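Toxin coregulated pilin (Vibrio cholerae, PDB 3HRV) builds the shaft of the toxin-coregulated pilus, a type IV pilus essential for bacterial aggregation and colonization of the host small intestine. Local coordinates at residues Thr115-Val120 with Pro125-Lys130. Sequence-based numbering, arbitrary orientation.
Sequences TLVTSV and PFINVK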
loop_
_atom_site.group_PDB
_atom_site.type_symbol
_atom_site.label_atom_id
_atom_site.label_comp_id
_atom_site.label_asym_id
_atom_site.label_seq_id
_atom_site.Cartn_x
_atom_site.Cartn_y
_atom_site.Cartn_z
ATOM N N THR A 115 -6.975 -10.072 -5.644
ATOM C CA THR A 115 -6.875 -9.554 -6.996
ATOM C C THR A 115 -6.037 -8.286 -7.086
ATOM O O THR A 115 -5.203 -8.148 -7.980
ATOM C CB THR A 115 -8.275 -9.286 -7.560
ATOM O OG1 THR A 115 -9.016 -10.514 -7.578
ATOM C CG2 THR A 115 -8.188 -8.733 -8.975
ATOM N N LEU A 116 -6.252 -7.362 -6.157
ATOM C CA LEU A 116 -5.506 -6.112 -6.170
ATOM C C LEU A 116 -4.017 -6.334 -5.922
ATOM O O LEU A 116 -3.172 -5.811 -6.646
ATOM C CB LEU A 116 -6.068 -5.150 -5.121
ATOM C CG LEU A 116 -5.390 -3.778 -5.093
ATOM C CD1 LEU A 116 -5.622 -3.070 -6.421
ATOM C CD2 LEU A 116 -5.948 -2.956 -3.950
ATOM N N VAL A 117 -3.694 -7.107 -4.893
ATOM C CA VAL A 117 -2.298 -7.375 -4.578
ATOM C C VAL A 117 -1.551 -7.990 -5.757
ATOM O O VAL A 117 -0.428 -7.590 -6.064
ATOM C CB VAL A 117 -2.176 -8.320 -3.362
ATOM C CG1 VAL A 117 -0.730 -8.771 -3.187
ATOM C CG2 VAL A 117 -2.650 -7.608 -2.110
ATOM N N THR A 118 -2.173 -8.954 -6.425
ATOM C CA THR A 118 -1.511 -9.614 -7.544
ATOM C C THR A 118 -1.549 -8.830 -8.851
ATOM O O THR A 118 -0.819 -9.149 -9.787
ATOM C CB THR A 118 -2.091 -11.029 -7.780
ATOM O OG1 THR A 118 -3.489 -10.936 -8.067
ATOM C CG2 THR A 118 -1.897 -11.897 -6.544
ATOM N N SER A 119 -2.383 -7.798 -8.916
ATOM C CA SER A 119 -2.473 -7.002 -10.133
ATOM C C SER A 119 -1.579 -5.763 -10.110
ATOM O O SER A 119 -1.166 -5.279 -11.164
ATOM C CB SER A 119 -3.924 -6.586 -10.392
ATOM O OG SER A 119 -3.992 -5.483 -11.274
ATOM N N VAL A 120 -1.269 -5.252 -8.922
ATOM C CA VAL A 120 -0.432 -4.057 -8.823
ATOM C C VAL A 120 0.817 -4.262 -7.970
ATOM O O VAL A 120 1.676 -3.384 -7.892
ATOM C CB VAL A 120 -1.228 -2.864 -8.238
ATOM C CG1 VAL A 120 -2.496 -2.638 -9.045
ATOM C CG2 VAL A 120 -1.561 -3.117 -6.779
ATOM N N PRO A 125 7.729 -2.259 -3.954
ATOM C CA PRO A 125 8.688 -3.148 -3.296
ATOM C C PRO A 125 8.133 -3.641 -1.809
ATOM O O PRO A 125 8.586 -4.630 -1.232
ATOM C CB PRO A 125 10.026 -2.442 -3.531
ATOM C CG PRO A 125 9.648 -1.005 -3.613
ATOM C CD PRO A 125 8.384 -1.031 -4.432
ATOM N N PHE A 126 7.237 -2.903 -1.354
ATOM C CA PHE A 126 6.713 -3.200 -0.019
ATOM C C PHE A 126 5.195 -3.414 -0.048
ATOM O O PHE A 126 4.463 -2.608 -0.624
ATOM C CB PHE A 126 7.048 -2.028 0.912
ATOM C CG PHE A 126 6.617 -2.223 2.342
ATOM C CD1 PHE A 126 7.462 -2.840 3.262
ATOM C CD2 PHE A 126 5.380 -1.753 2.779
ATOM C CE1 PHE A 126 7.081 -2.983 4.599
ATOM C CE2 PHE A 126 4.991 -1.891 4.113
ATOM C CZ PHE A 126 5.845 -2.507 5.024
ATOM N N ILE A 127 4.732 -4.503 0.557
ATOM C CA ILE A 127 3.302 -4.805 0.620
ATOM C C ILE A 127 2.963 -5.346 2.001
ATOM O O ILE A 127 3.577 -6.305 2.467
ATOM C CB ILE A 127 2.890 -5.858 -0.425
ATOM C CG1 ILE A 127 3.251 -5.373 -1.830
ATOM C CG2 ILE A 127 1.387 -6.115 -0.326
ATOM C CD1 ILE A 127 2.933 -6.374 -2.927
ATOM N N ASN A 128 1.982 -4.728 2.649
ATOM C CA ASN A 128 1.558 -5.134 3.986
ATOM C C ASN A 128 0.039 -5.296 3.978
ATOM O O ASN A 128 -0.691 -4.330 3.752
ATOM C CB ASN A 128 1.967 -4.062 5.004
ATOM C CG ASN A 128 1.769 -4.508 6.442
ATOM O OD1 ASN A 128 0.896 -5.321 6.737
ATOM N ND2 ASN A 128 2.570 -3.958 7.349
ATOM N N VAL A 129 -0.427 -6.520 4.218
ATOM C CA VAL A 129 -1.861 -6.819 4.230
ATOM C C VAL A 129 -2.360 -6.889 5.665
ATOM O O VAL A 129 -1.881 -7.700 6.455
ATOM C CB VAL A 129 -2.153 -8.163 3.531
ATOM C CG1 VAL A 129 -3.650 -8.447 3.551
ATOM C CG2 VAL A 129 -1.635 -8.124 2.099
ATOM N N LYS A 130 -3.338 -6.055 5.993
ATOM C CA LYS A 130 -3.861 -6.000 7.351
ATOM C C LYS A 130 -5.375 -6.146 7.424
ATOM O O LYS A 130 -6.084 -5.812 6.480
ATOM C CB LYS A 130 -3.449 -4.662 7.973
ATOM C CG LYS A 130 -3.876 -4.445 9.409
ATOM C CD LYS A 130 -3.489 -3.049 9.874
ATOM C CE LYS A 130 -3.858 -2.829 11.328
ATOM N NZ LYS A 130 -3.150 -3.791 12.217
#
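Val117 meets Ile127 and Val129 through aliphatic branches alone; the flat groups of strand 126-131, the Phe126 ring and the Asn128 amide, sit on the other face of the sheet. There the Phe126 ring meets that of Phe91, their planes at about 50°, and Asn128 ND2 bonds to Leu140 O. This is the type IV pilin fold, an antiparallel sheet with the long helix 24-44 laid over one face; helix 110-120 packs on that same face and leads into strand 126-131 through a short loop. A CA-CA distance of 8.1 Å between Val117 and Ile127 suits compact branched side chains. Ile127 bridges it with an extended outer arm (chi2 178°), which brings CD1 to 4.4 Å from Val117 CG1, while its CG2 branch lies 4.4 Å from the same methyl. Beside them, on the neighbouring strand 155-158, Ile157 touches both Ile127 and Val129. Val117 also rests on Leu167, and all three residues are buried. Beta-branching suits both residues of the extended strand, and Val117 spreads its two methyls along it. One turns to Ile127; the other, CG2, meets Val129 CG2 at 4.4 Å.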